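PDB 2X9Q: cyclodipeptide synthetase from Mycobacterium tuberculosis, which probably makes cyclo(L-tyrosyl-L-tyrosyl), a precursor of mycocyclosin, from two molecules of tyrosyl-tRNA without using ATP. Local coordinates for residues Gly103-Gly106 and Leu107-Asp111; Glu177-Arg180 and Glu181-Asp185; Gln222-Val225 and Cys226-Ile230. All coordinates share one frame; numbering follows the deposited sequence.

In the fold
Along the chain the three contacts come in series, each a turn of a different helix in the cyclodipeptide synthase fold. Contact 1 ends helix 96-109, which links the parallel strands 82-87 and 112-117 of the central mixed sheet. Contact 2 opens helix 177-192, and contact 3 lies in the first half of helix 220-244. Contacts 2 and 3 are neighbours, centres about 18 Å and nearest atoms about 5 Å apart; contact 3 includes Y229 and I230, assigned by similarity to substrate binding, and Y179 of contact 2 lies close to A232 of that set. Contact 1 packs on the sheet about 31 Å from contact 3, centre to centre, on the opposite side of the chain's centre.

Contact 1 of 3, residues Gly103-Gly106 and Leu107-Asp111; sequences GLWG and LTNFD
W105 and F110 meet as an offset edge-to-face pair, centroids 5.3 Å apart and ring planes at 71°. The edge of F110 comes over one face of the tryptophan's six-membered ring, where F110 CE2 lies 3.6 Å from W105 CH2. With chi1 at 164°, putting CG opposite the backbone N, the indole leans toward the C-terminal end of the helix; its NE1 bonds Q61. Large aromatic rings suit this buried face, where W105 also touches I85 and C252, and F110 touches A83 and L250.

Polar contacts tie the last turn together. N109 turns its amide back along the helix, and ND2 donates to W105 O at 2.9 Å, with W105 O near the amide plane; ND2 also bonds E62. The asparagine side chain thus strengthens a link that N109 N makes only weakly to W105 O. L104 O accepts from T108 N and, at 2.8 Å, from T108 OG1, approaching from opposite faces of the carbonyl plane, so threonine doubles a bond already present. The bond from F110 N to G106 O is weak, and F110 leaves helical geometry. This helix end belongs to the beta-alpha-beta unit 82-87, 96-109, 112-117 of the Rossmann-like HUP fold.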
loop_
_atom_site.group_PDB
_atom_site.type_symbol
_atom_site.label_atom_id
_atom_site.label_comp_id
_atom_site.label_asym_id
_atom_site.label_seq_id
_atom_site.Cartn_x
_atom_site.Cartn_y
_atom_site.Cartn_z
ATOM N N GLY A 103 -9.119 11.516 -3.542
ATOM C CA GLY A 103 -8.810 12.605 -2.625
ATOM C C GLY A 103 -10.120 13.193 -2.015
ATOM O O GLY A 103 -10.157 13.483 -0.813
ATOM N N LEU A 104 -11.164 13.345 -2.809
ATOM C CA LEU A 104 -12.466 13.835 -2.250
ATOM C C LEU A 104 -13.077 12.789 -1.273
ATOM O O LEU A 104 -13.573 13.141 -0.221
ATOM C CB LEU A 104 -13.450 14.067 -3.399
ATOM C CG LEU A 104 -13.099 15.336 -4.230
ATOM C CD1 LEU A 104 -13.828 15.363 -5.593
ATOM C CD2 LEU A 104 -13.277 16.634 -3.379
ATOM N N TRP A 105 -13.030 11.508 -1.657
ATOM C CA TRP A 105 -13.518 10.399 -0.811
ATOM C C TRP A 105 -12.729 10.457 0.468
ATOM O O TRP A 105 -13.322 10.422 1.538
ATOM C CB TRP A 105 -13.312 9.029 -1.449
ATOM C CG TRP A 105 -13.453 7.889 -0.461
ATOM C CD1 TRP A 105 -14.633 7.402 0.050
ATOM C CD2 TRP A 105 -12.402 7.112 0.135
ATOM N NE1 TRP A 105 -14.364 6.404 0.945
ATOM C CE2 TRP A 105 -13.002 6.216 1.025
ATOM C CE3 TRP A 105 -10.984 7.094 0.004
ATOM C CZ2 TRP A 105 -12.264 5.279 1.757
ATOM C CZ3 TRP A 105 -10.246 6.192 0.787
ATOM C CH2 TRP A 105 -10.886 5.304 1.640
ATOM N N GLY A 106 -11.399 10.602 0.380
ATOM C CA GLY A 106 -10.535 10.628 1.578
ATOM C C GLY A 106 -10.839 11.772 2.549
ATOM O O GLY A 106 -10.886 11.577 3.798
ATOM N N LEU A 107 -10.997 12.984 2.007
ATOM C CA LEU A 107 -11.221 14.100 2.876
ATOM C C LEU A 107 -12.626 14.068 3.473
ATOM O O LEU A 107 -12.823 14.612 4.548
ATOM C CB LEU A 107 -11.017 15.415 2.123
ATOM C CG LEU A 107 -9.558 15.779 1.828
ATOM C CD1 LEU A 107 -9.460 16.988 0.939
ATOM C CD2 LEU A 107 -8.701 15.922 3.042
ATOM N N THR A 108 -13.575 13.469 2.789
ATOM C CA THR A 108 -14.906 13.285 3.357
ATOM C C THR A 108 -14.869 12.313 4.555
ATOM O O THR A 108 -15.657 12.485 5.503
ATOM C CB THR A 108 -15.898 12.833 2.305
ATOM O OG1 THR A 108 -15.862 13.819 1.266
ATOM C CG2 THR A 108 -17.393 12.647 2.897
ATOM N N ASN A 109 -13.948 11.325 4.544
ATOM C CA ASN A 109 -14.083 10.235 5.486
ATOM C C ASN A 109 -13.007 10.125 6.532
ATOM O O ASN A 109 -13.193 9.383 7.438
ATOM C CB ASN A 109 -14.353 8.926 4.749
ATOM C CG ASN A 109 -15.689 8.947 4.012
ATOM O OD1 ASN A 109 -16.721 8.702 4.619
ATOM N ND2 ASN A 109 -15.678 9.201 2.722
ATOM N N PHE A 110 -11.951 10.925 6.481
ATOM C CA PHE A 110 -10.833 10.822 7.448
ATOM C C PHE A 110 -10.339 12.195 7.879
ATOM O O PHE A 110 -10.300 13.097 7.035
ATOM C CB PHE A 110 -9.653 10.037 6.795
ATOM C CG PHE A 110 -10.048 8.679 6.314
ATOM C CD1 PHE A 110 -9.977 7.610 7.171
ATOM C CD2 PHE A 110 -10.580 8.499 5.053
ATOM C CE1 PHE A 110 -10.382 6.318 6.753
ATOM C CE2 PHE A 110 -11.045 7.238 4.629
ATOM C CZ PHE A 110 -10.929 6.151 5.441
ATOM N N ASP A 111 -9.826 12.343 9.101
ATOM C CA ASP A 111 -9.260 13.629 9.472
ATOM C C ASP A 111 -8.053 14.017 8.630
ATOM O O ASP A 111 -7.787 15.206 8.373
ATOM C CB ASP A 111 -8.891 13.731 10.935
ATOM C CG ASP A 111 -10.138 13.595 11.860
ATOM O OD1 ASP A 111 -11.289 13.769 11.392
ATOM O OD2 ASP A 111 -9.927 13.193 13.011
#

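Contact 2 of 3, residues Glu177-Arg180 and Glu181-Asp185; sequences EAYR and ELHAD
Regular alpha-helical i to i+4 bonds join residues 177-180 to 181-185, from E181 N to E177 O, L182 N to A178 O, H183 N to Y179 O (2.8 Å) and A184 N to R180 O.

One turn apart, Y179 and H183 lie side by side. Both carry CG anti to the backbone N, which sends the two side chains the same way; with similar ring rotations the planes are only 6° apart. The rings are slid so far apart, centroids at 6.0 Å, that they barely overlap, and the touch is lateral, Y179 CE1 to H183 CB at 4.2 Å. Tyrosine suits its place because its ring is buried while its hydroxyl bonds A232 O. A232 is assigned by similarity to substrate binding, so Y179 ties helix 177-192 to the backbone of that part of helix 220-244.

On an exposed face, E177 and E181 cross obliquely with their carboxylate planes 57° apart. E177 OE2 and E181 OE2 are 3.5 Å from each other, so like charges probably repel, which solvent at this surface would be expected to soften. Between these two faces, L182 sets CD1 3.5 Å from A178 O and presents its branched apolar end to helix 220-244.

This first part of helix 177-192 packs against helix 220-244: Y179 and L182 both touch P235, and L182 continues onto D239 and I243. F173 and Q174, from the preceding loop, also touch Y179.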
loop_
_atom_site.group_PDB
_atom_site.type_symbol
_atom_site.label_atom_id
_atom_site.label_comp_id
_atom_site.label_asym_id
_atom_site.label_seq_id
_atom_site.Cartn_x
_atom_site.Cartn_y
_atom_site.Cartn_z
ATOM N N GLU A 177 12.519 6.600 11.634
ATOM C CA GLU A 177 12.967 5.504 12.517
ATOM C C GLU A 177 11.924 4.367 12.710
ATOM O O GLU A 177 12.306 3.225 12.629
ATOM C CB GLU A 177 13.440 6.049 13.910
ATOM C CG GLU A 177 14.268 5.034 14.661
ATOM C CD GLU A 177 14.581 5.486 16.146
ATOM O OE1 GLU A 177 13.752 6.202 16.780
ATOM O OE2 GLU A 177 15.671 5.112 16.681
ATOM N N ALA A 178 10.629 4.649 12.924
ATOM C CA ALA A 178 9.654 3.546 13.069
ATOM C C ALA A 178 9.622 2.672 11.747
ATOM O O ALA A 178 9.583 1.449 11.813
ATOM C CB ALA A 178 8.270 4.071 13.367
ATOM N N TYR A 179 9.656 3.315 10.575
ATOM C CA TYR A 179 9.607 2.585 9.316
ATOM C C TYR A 179 10.824 1.676 9.292
ATOM O O TYR A 179 10.729 0.466 8.964
ATOM C CB TYR A 179 9.658 3.581 8.111
ATOM C CG TYR A 179 9.837 2.893 6.781
ATOM C CD1 TYR A 179 11.119 2.458 6.333
ATOM C CD2 TYR A 179 8.745 2.699 5.952
ATOM C CE1 TYR A 179 11.282 1.784 5.063
ATOM C CE2 TYR A 179 8.895 2.006 4.691
ATOM C CZ TYR A 179 10.165 1.575 4.267
ATOM O OH TYR A 179 10.257 0.915 3.061
ATOM N N ARG A 180 11.995 2.260 9.577
ATOM C CA ARG A 180 13.214 1.483 9.529
ATOM C C ARG A 180 13.208 0.261 10.505
ATOM O O ARG A 180 13.706 -0.806 10.162
ATOM C CB ARG A 180 14.405 2.365 9.904
ATOM C CG ARG A 180 14.902 3.339 8.897
ATOM C CD ARG A 180 16.117 4.059 9.666
ATOM N NE ARG A 180 16.875 4.959 8.815
ATOM C CZ ARG A 180 18.186 4.842 8.522
ATOM N NH1 ARG A 180 18.940 3.850 9.029
ATOM N NH2 ARG A 180 18.760 5.739 7.717
ATOM N N GLU A 181 12.650 0.430 11.705
ATOM C CA GLU A 181 12.510 -0.670 12.646
ATOM C C GLU A 181 11.529 -1.730 12.143
ATOM O O GLU A 181 11.830 -2.896 12.196
ATOM C CB GLU A 181 12.101 -0.140 14.051
ATOM C CG GLU A 181 13.334 0.525 14.746
ATOM C CD GLU A 181 13.044 1.213 16.114
ATOM O OE1 GLU A 181 11.996 0.914 16.697
ATOM O OE2 GLU A 181 13.864 2.077 16.569
ATOM N N LEU A 182 10.404 -1.316 11.612
ATOM C CA LEU A 182 9.457 -2.264 11.022
ATOM C C LEU A 182 10.106 -3.041 9.865
ATOM O O LEU A 182 9.974 -4.259 9.803
ATOM C CB LEU A 182 8.176 -1.547 10.549
ATOM C CG LEU A 182 7.322 -1.050 11.731
ATOM C CD1 LEU A 182 6.399 0.177 11.255
ATOM C CD2 LEU A 182 6.542 -2.274 12.429
ATOM N N HIS A 183 10.799 -2.342 8.977
ATOM C CA HIS A 183 11.426 -2.976 7.777
ATOM C C HIS A 183 12.492 -4.003 8.215
ATOM O O HIS A 183 12.466 -5.175 7.723
ATOM C CB HIS A 183 12.026 -1.949 6.801
ATOM C CG HIS A 183 12.388 -2.511 5.463
ATOM N ND1 HIS A 183 13.688 -2.827 5.092
ATOM C CD2 HIS A 183 11.602 -2.867 4.419
ATOM C CE1 HIS A 183 13.678 -3.301 3.855
ATOM N NE2 HIS A 183 12.419 -3.311 3.424
ATOM N N ALA A 184 13.401 -3.585 9.119
ATOM C CA ALA A 184 14.482 -4.470 9.591
ATOM C C ALA A 184 13.906 -5.716 10.288
ATOM O O ALA A 184 14.370 -6.838 10.037
ATOM C CB ALA A 184 15.512 -3.714 10.536
ATOM N N ASP A 185 12.919 -5.521 11.163
ATOM C CA ASP A 185 12.258 -6.645 11.824
ATOM C C ASP A 185 11.696 -7.628 10.797
ATOM O O ASP A 185 11.807 -8.872 10.954
ATOM C CB ASP A 185 11.143 -6.116 12.722
ATOM C CG ASP A 185 10.301 -7.247 13.321
ATOM O OD1 ASP A 185 10.814 -7.860 14.266
ATOM O OD2 ASP A 185 9.173 -7.565 12.856
#

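Contact 3 of 3, residues Gln222-Val225 and Cys226-Ile230; sequences QEQV and CMDYI
Q224 reaches forward one turn to D228, its NE2 donating to D228 OD1 at 3.1 Å with an N-H...O angle of 142°. The bond is an i to i+4 side-chain link on the outside of alpha helix 220-244. It leaves the amide close to its own plane but meets OD1 from above the carboxylate plane, the two flat groups being turned 41° apart. A bend at chi2 (50°) turns the glutamine chain forward along the helix surface; D228, with CG beside its backbone N, holds its carboxylate back toward Q224. Backbone bonds run alongside, including Y229 N to V225 O at 2.9 Å.

Further round, E223 makes a salt bridge to R205 and Q222 bonds A128 O, so each long polar chain spans to a neighbouring part of the fold. The apolar residues face other helices: C226, small enough for a buried position, touches F207 of helix 194-210, while V225 packs on E124 and S125. Y229, assigned by similarity to substrate binding and possibly to aminoacyl-tRNA binding, stands near S88, the probable nucleophile, and near E233. Only the base of selenomethionine M227 lies beside the glutamine amide, CB 3.8 Å from Q224 NE2, while its selenium end turns elsewhere.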
loop_
_atom_site.group_PDB
_atom_site.type_symbol
_atom_site.label_atom_id
_atom_site.label_comp_id
_atom_site.label_asym_id
_atom_site.label_seq_id
_atom_site.Cartn_x
_atom_site.Cartn_y
_atom_site.Cartn_z
ATOM N N GLN A 222 11.988 -12.240 -10.871
ATOM C CA GLN A 222 10.749 -11.496 -10.710
ATOM C C GLN A 222 10.171 -11.671 -9.266
ATOM O O GLN A 222 9.638 -10.715 -8.688
ATOM C CB GLN A 222 9.688 -11.858 -11.736
ATOM C CG GLN A 222 10.025 -11.406 -13.215
ATOM C CD GLN A 222 9.175 -12.168 -14.276
ATOM O OE1 GLN A 222 8.273 -12.923 -13.932
ATOM N NE2 GLN A 222 9.470 -11.961 -15.551
ATOM N N GLU A 223 10.295 -12.904 -8.723
ATOM C CA GLU A 223 9.800 -13.205 -7.343
ATOM C C GLU A 223 10.574 -12.463 -6.316
ATOM O O GLU A 223 9.979 -11.903 -5.426
ATOM C CB GLU A 223 9.863 -14.693 -7.039
ATOM C CG GLU A 223 8.858 -15.427 -7.844
ATOM C CD GLU A 223 8.945 -16.977 -7.662
ATOM O OE1 GLU A 223 9.531 -17.497 -6.673
ATOM O OE2 GLU A 223 8.342 -17.641 -8.513
ATOM N N GLN A 224 11.906 -12.495 -6.416
ATOM C CA GLN A 224 12.756 -11.808 -5.462
ATOM C C GLN A 224 12.513 -10.267 -5.515
ATOM O O GLN A 224 12.378 -9.623 -4.494
ATOM C CB GLN A 224 14.247 -12.088 -5.742
ATOM C CG GLN A 224 15.098 -11.464 -4.608
ATOM C CD GLN A 224 14.517 -11.914 -3.189
ATOM O OE1 GLN A 224 14.534 -13.122 -2.871
ATOM N NE2 GLN A 224 13.966 -10.967 -2.390
ATOM N N VAL A 225 12.409 -9.685 -6.720
ATOM C CA VAL A 225 12.172 -8.224 -6.780
ATOM C C VAL A 225 10.776 -7.887 -6.225
ATOM O O VAL A 225 10.612 -6.895 -5.509
ATOM C CB VAL A 225 12.384 -7.698 -8.240
ATOM C CG1 VAL A 225 11.823 -6.249 -8.430
ATOM C CG2 VAL A 225 13.898 -7.836 -8.559
ATOM N N CYS A 226 9.786 -8.715 -6.531
ATOM C CA CYS A 226 8.444 -8.467 -6.014
ATOM C C CYS A 226 8.439 -8.552 -4.456
ATOM O O CYS A 226 7.828 -7.719 -3.782
ATOM C CB CYS A 226 7.465 -9.514 -6.580
ATOM S SG CYS A 226 5.782 -9.218 -6.110
HETATM N N MSE A 227 9.138 -9.542 -3.916
HETATM C CA MSE A 227 9.319 -9.626 -2.427
HETATM C C MSE A 227 9.965 -8.339 -1.904
HETATM O O MSE A 227 9.572 -7.804 -0.852
HETATM C CB MSE A 227 10.138 -10.860 -2.047
HETATM C CG MSE A 227 10.421 -11.050 -0.491
HETATM SE SE MSE A 227 8.714 -11.521 0.377
HETATM C CE MSE A 227 8.838 -13.463 -0.260
ATOM N N ASP A 228 10.958 -7.800 -2.625
ATOM C CA ASP A 228 11.605 -6.574 -2.152
ATOM C C ASP A 228 10.629 -5.391 -2.153
ATOM O O ASP A 228 10.640 -4.558 -1.231
ATOM C CB ASP A 228 12.826 -6.208 -3.038
ATOM C CG ASP A 228 14.025 -7.149 -2.840
ATOM O OD1 ASP A 228 14.104 -7.939 -1.869
ATOM O OD2 ASP A 228 14.892 -7.109 -3.716
ATOM N N TYR A 229 9.853 -5.290 -3.204
ATOM C CA TYR A 229 8.896 -4.205 -3.456
ATOM C C TYR A 229 7.817 -4.255 -2.340
ATOM O O TYR A 229 7.558 -3.264 -1.687
ATOM C CB TYR A 229 8.273 -4.462 -4.841
ATOM C CG TYR A 229 7.279 -3.429 -5.345
ATOM C CD1 TYR A 229 5.991 -3.303 -4.763
ATOM C CD2 TYR A 229 7.617 -2.584 -6.466
ATOM C CE1 TYR A 229 5.039 -2.285 -5.268
ATOM C CE2 TYR A 229 6.690 -1.571 -6.973
ATOM C CZ TYR A 229 5.408 -1.433 -6.362
ATOM O OH TYR A 229 4.517 -0.468 -6.842
ATOM N N ILE A 230 7.323 -5.459 -2.040
ATOM C CA ILE A 230 6.256 -5.662 -0.985
ATOM C C ILE A 230 6.828 -5.414 0.413
ATOM O O ILE A 230 6.187 -4.751 1.258
ATOM C CB ILE A 230 5.721 -7.077 -1.125
ATOM C CG1 ILE A 230 4.697 -7.103 -2.300
ATOM C CG2 ILE A 230 5.037 -7.524 0.169
ATOM C CD1 ILE A 230 4.438 -8.601 -2.749
#